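Local coordinates for Ras-3 from Cryphonectria parasitica (Cryphonectria parasitica, PDB 4KU4), which belongs to the Ras family of P-loop nucleotide-binding proteins and is held here with guanosine-5'-diphosphate and magnesium ions, at residues T31-L34 with F39-T42; S62-L67 with A185-V190. One frame throughout, in Å; residues are numbered along the deposited sequence.

Contact 1 of 2, residues T31-L34 with F39-T42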
loop_
_atom_site.group_PDB
_atom_site.type_symbol
_atom_site.label_atom_id
_atom_site.label_comp_id
_atom_site.label_asym_id
_atom_site.label_seq_id
_atom_site.Cartn_x
_atom_site.Cartn_y
_atom_site.Cartn_z
ATOM N N THR A 31 4.051 7.274 2.100
ATOM C CA THR A 31 5.399 6.722 2.138
ATOM C C THR A 31 6.357 7.644 2.891
ATOM O O THR A 31 7.204 7.181 3.642
ATOM C CB THR A 31 5.951 6.479 0.720
ATOM O OG1 THR A 31 5.013 5.719 -0.056
ATOM C CG2 THR A 31 7.254 5.712 0.786
ATOM N N VAL A 32 6.232 8.944 2.658
ATOM C CA VAL A 32 7.065 9.951 3.317
ATOM C C VAL A 32 6.746 10.001 4.817
ATOM O O VAL A 32 7.636 10.108 5.660
ATOM C CB VAL A 32 6.848 11.336 2.644
ATOM C CG1 VAL A 32 7.454 12.443 3.468
ATOM C CG2 VAL A 32 7.420 11.330 1.234
ATOM N N ASN A 33 5.470 9.877 5.148
ATOM C CA ASN A 33 5.058 9.773 6.546
ATOM C C ASN A 33 5.623 8.528 7.221
ATOM O O ASN A 33 6.262 8.623 8.268
ATOM C CB ASN A 33 3.530 9.833 6.675
ATOM C CG ASN A 33 3.064 9.814 8.126
ATOM O OD1 ASN A 33 2.772 8.748 8.696
ATOM N ND2 ASN A 33 2.990 10.992 8.735
ATOM N N LEU A 34 5.399 7.362 6.613
ATOM C CA LEU A 34 5.876 6.111 7.154
ATOM C C LEU A 34 7.373 6.132 7.438
ATOM O O LEU A 34 7.805 5.672 8.485
ATOM C CB LEU A 34 5.566 4.965 6.206
ATOM C CG LEU A 34 6.162 3.625 6.619
ATOM C CD1 LEU A 34 5.342 3.016 7.761
ATOM C CD2 LEU A 34 6.206 2.706 5.418
ATOM N N PHE A 39 11.303 16.260 5.252
ATOM C CA PHE A 39 10.237 17.207 4.965
ATOM C C PHE A 39 8.955 16.406 4.834
ATOM O O PHE A 39 8.319 16.366 3.782
ATOM C CB PHE A 39 10.558 18.007 3.707
ATOM C CG PHE A 39 11.833 18.802 3.808
ATOM C CD1 PHE A 39 11.953 19.818 4.741
ATOM C CD2 PHE A 39 12.897 18.548 2.953
ATOM C CE1 PHE A 39 13.118 20.563 4.842
ATOM C CE2 PHE A 39 14.066 19.294 3.039
ATOM C CZ PHE A 39 14.172 20.304 3.984
ATOM N N SER A 40 8.604 15.750 5.934
ATOM C CA SER A 40 7.516 14.786 5.984
ATOM C C SER A 40 6.224 15.325 5.394
ATOM O O SER A 40 5.417 14.578 4.852
ATOM C CB SER A 40 7.280 14.359 7.436
ATOM O OG SER A 40 6.071 13.635 7.564
ATOM N N GLU A 41 6.037 16.629 5.489
ATOM C CA GLU A 41 4.771 17.216 5.103
ATOM C C GLU A 41 4.730 17.626 3.635
ATOM O O GLU A 41 3.651 17.691 3.047
ATOM C CB GLU A 41 4.442 18.407 6.000
ATOM C CG GLU A 41 4.154 18.015 7.444
ATOM C CD GLU A 41 3.794 19.197 8.311
ATOM O OE2 GLU A 41 4.079 19.143 9.528
ATOM N N THR A 42 5.891 17.888 3.039
ATOM C CA THR A 42 5.896 18.460 1.690
ATOM C C THR A 42 6.701 17.707 0.632
ATOM O O THR A 42 6.541 17.982 -0.559
ATOM C CB THR A 42 6.393 19.928 1.672
ATOM O OG1 THR A 42 7.722 19.994 2.206
ATOM C CG2 THR A 42 5.456 20.852 2.457
HETATM O O HOH W 1 3.643 13.503 7.268
#

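Contact 2 of 2, residues S62-L67 with A185-V190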
loop_
_atom_site.group_PDB
_atom_site.type_symbol
_atom_site.label_atom_id
_atom_site.label_comp_id
_atom_site.label_asym_id
_atom_site.label_seq_id
_atom_site.Cartn_x
_atom_site.Cartn_y
_atom_site.Cartn_z
ATOM N N SER A 62 13.056 -5.374 10.764
ATOM C CA SER A 62 12.719 -5.411 9.340
ATOM C C SER A 62 13.214 -4.139 8.665
ATOM O O SER A 62 13.368 -3.102 9.310
ATOM C CB SER A 62 11.208 -5.534 9.148
ATOM O OG SER A 62 10.665 -6.526 10.009
ATOM N N HIS A 63 13.462 -4.223 7.364
ATOM C CA HIS A 63 13.901 -3.066 6.587
ATOM C C HIS A 63 13.080 -3.052 5.306
ATOM O O HIS A 63 13.316 -3.833 4.398
ATOM C CB HIS A 63 15.405 -3.156 6.294
ATOM C CG HIS A 63 16.010 -1.870 5.799
ATOM N ND1 HIS A 63 17.368 -1.697 5.657
ATOM C CD2 HIS A 63 15.438 -0.703 5.417
ATOM C CE1 HIS A 63 17.610 -0.473 5.214
ATOM N NE2 HIS A 63 16.459 0.148 5.063
ATOM N N LEU A 64 12.093 -2.172 5.265
ATOM C CA LEU A 64 11.162 -2.109 4.154
ATOM C C LEU A 64 11.721 -1.172 3.091
ATOM O O LEU A 64 12.219 -0.094 3.402
ATOM C CB LEU A 64 9.809 -1.598 4.638
ATOM C CG LEU A 64 9.259 -2.203 5.937
ATOM C CD1 LEU A 64 7.878 -1.631 6.303
ATOM C CD2 LEU A 64 9.198 -3.721 5.814
ATOM N N GLU A 65 11.663 -1.603 1.835
ATOM C CA GLU A 65 11.995 -0.738 0.714
ATOM C C GLU A 65 10.689 -0.515 -0.036
ATOM O O GLU A 65 10.073 -1.462 -0.524
ATOM C CB GLU A 65 13.049 -1.391 -0.186
ATOM C CG GLU A 65 13.547 -0.509 -1.330
ATOM C CD GLU A 65 14.874 -0.997 -1.868
ATOM O OE1 GLU A 65 15.879 -0.265 -1.730
ATOM O OE2 GLU A 65 14.919 -2.125 -2.406
ATOM N N ILE A 66 10.258 0.738 -0.111
ATOM C CA ILE A 66 8.946 1.034 -0.680
ATOM C C ILE A 66 9.099 1.790 -1.988
ATOM O O ILE A 66 9.646 2.890 -2.024
ATOM C CB ILE A 66 8.086 1.854 0.312
ATOM C CG1 ILE A 66 7.876 1.061 1.600
ATOM C CG2 ILE A 66 6.734 2.191 -0.286
ATOM C CD1 ILE A 66 8.208 1.836 2.824
ATOM N N LEU A 67 8.616 1.173 -3.061
ATOM C CA LEU A 67 8.568 1.805 -4.368
ATOM C C LEU A 67 7.352 2.722 -4.515
ATOM O O LEU A 67 6.217 2.266 -4.594
ATOM C CB LEU A 67 8.571 0.737 -5.467
ATOM C CG LEU A 67 8.697 1.295 -6.882
ATOM C CD1 LEU A 67 10.072 1.883 -7.118
ATOM C CD2 LEU A 67 8.385 0.216 -7.908
ATOM N N ALA A 185 -1.010 0.055 8.325
ATOM C CA ALA A 185 -1.291 -0.261 6.932
ATOM C C ALA A 185 -0.106 -0.967 6.272
ATOM O O ALA A 185 -0.264 -2.053 5.716
ATOM C CB ALA A 185 -1.641 0.983 6.186
ATOM N N PHE A 186 1.073 -0.346 6.321
ATOM C CA PHE A 186 2.267 -0.939 5.721
ATOM C C PHE A 186 2.676 -2.250 6.386
ATOM O O PHE A 186 3.043 -3.207 5.703
ATOM C CB PHE A 186 3.457 0.028 5.775
ATOM C CG PHE A 186 3.389 1.139 4.767
ATOM C CD1 PHE A 186 3.896 0.959 3.487
ATOM C CD2 PHE A 186 2.855 2.378 5.101
ATOM C CE1 PHE A 186 3.850 1.969 2.558
ATOM C CE2 PHE A 186 2.815 3.399 4.163
ATOM C CZ PHE A 186 3.311 3.187 2.887
ATOM N N PHE A 187 2.646 -2.293 7.719
ATOM C CA PHE A 187 3.085 -3.500 8.402
ATOM C C PHE A 187 2.111 -4.664 8.187
ATOM O O PHE A 187 2.478 -5.822 8.352
ATOM C CB PHE A 187 3.262 -3.253 9.904
ATOM C CG PHE A 187 4.313 -2.240 10.245
ATOM C CD1 PHE A 187 5.133 -1.688 9.272
ATOM C CD2 PHE A 187 4.484 -1.845 11.556
ATOM C CE1 PHE A 187 6.102 -0.755 9.603
ATOM C CE2 PHE A 187 5.449 -0.913 11.896
ATOM C CZ PHE A 187 6.263 -0.373 10.918
ATOM N N SER A 188 0.877 -4.357 7.803
ATOM C CA SER A 188 -0.135 -5.396 7.656
ATOM C C SER A 188 0.269 -6.468 6.653
ATOM O O SER A 188 -0.012 -7.647 6.854
ATOM C CB SER A 188 -1.511 -4.802 7.304
ATOM O OG SER A 188 -1.545 -4.271 5.984
ATOM N N VAL A 189 0.937 -6.070 5.574
ATOM C CA VAL A 189 1.276 -7.050 4.551
ATOM C C VAL A 189 2.491 -7.871 4.952
ATOM O O VAL A 189 2.626 -9.034 4.562
ATOM C CB VAL A 189 1.471 -6.407 3.171
ATOM C CG1 VAL A 189 0.102 -6.094 2.544
ATOM C CG2 VAL A 189 2.331 -5.165 3.261
ATOM N N VAL A 190 3.372 -7.277 5.747
ATOM C CA VAL A 190 4.477 -8.039 6.314
ATOM C C VAL A 190 3.936 -9.080 7.295
ATOM O O VAL A 190 4.351 -10.241 7.274
ATOM C CB VAL A 190 5.474 -7.136 7.064
ATOM C CG1 VAL A 190 6.528 -8.007 7.784
ATOM C CG2 VAL A 190 6.117 -6.122 6.092
#

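Contact 1 of 2, residues T31-L34 with F39-T42
Val32 presses its CG1 methyl against the backbone of Ser40, the closest encounter between helix residues 31-34 and the loop at 39-42. With CG1 anti to the backbone N (chi1 168°), the methyl reaches across to the peptide. Val32 CG1 comes to 3.3 Å from Ser40 O and to 3.4 Å from Ser40 CA, the latter shorter than usual for two carbons, so within this contact the methyl meets main chain more than side chain. Phe39 O, at 4.0 Å from Val32 CG1, brings a second carbonyl near the same methyl. Those carbonyls belong to a type I beta turn closed by the bond from Thr42 N to Phe39 O (3.0 Å), which gives the loop a compact surface here. Val32 also touches Tyr51 of strand 50-57 and the probable P-loop.

One residue on, Asn33 stretches its amide alongside Ser40. Its CG is anti to the backbone N (chi1 -176°), and the amide group, turned roughly crosswise to the chain, directs ND2 to the loop side. Asn33 ND2 and Ser40 OG stand 4.2 Å apart, and a water lies between them: it accepts from Asn33 ND2 at 3.0 Å, whereas its link to Ser40 OG is so short that its details are doubtful. Leu34 packs on Val182, Glu183 and Phe186 of helix 182-196.

A helix that follows the probable P-loop and gives way to a loop running on to an edge strand is found here as in Ras-family proteins, where the loop after this helix leads into the first switch region.

Contact 2 of 2, residues S62-L67 with A185-V190
Leu64 drives its forked end into the hollow between Phe187 and Val190, two residues three positions apart on helix 185-190. Its CD1 branch fills the side of that hollow formed by the rim of the Phe187 ring, lying near the ring plane, with Leu64 CD1 to Phe187 CE1 at 3.8 Å. The other branch turns to the valine, Leu64 CD2 resting 3.9 Å from Val190 CG2, so that each prong of the fork meets a different wall. With chi2 near -6°, the ring turns CE1 to the leucine, although the bond from CA to CB of Phe187 does not aim at the strand.

Two residues along, Ile66 supplies a smaller bump. Its CG2 methyl approaches Phe186 obliquely, 4.1 Å from Phe186 CE1, and the two side chains cross at about a right angle. Met19 and Leu34 pack round the same pair. The axes of 62-67 and 185-190 come no nearer than 11.1 Å, at 112° between their N-to-C directions, a gap bridged by whole side chains rather than by backbone.

Every touching pair across the interface is apolar and buried, and no hydrogen bond joins the segments; cohesion therefore rests on shape fit and on excluding water.

Both segments of contact 1 precede those of contact 2 along the chain, and the centres of the two contacts are about 15 Å apart. The first is local, joining helix 27-35 to the loop that follows it; the second brings strand 60-67 of the mixed sheet together with helix 182-196, its segments 62-67 and 185-190 being 118 residues apart at their closest ends. Residues of the first helix turned from the loop pack on the residues of contact 2: Leu34 CD2 lies 3.3 Å from Phe186 CG, and Thr31 CG2 lies 3.7 Å from Ile66 CG2. Helix 27-35 is thus shared ground, with one face on the loop, in a partly buried contact near the nucleotide, and another on the interior of the Ras fold.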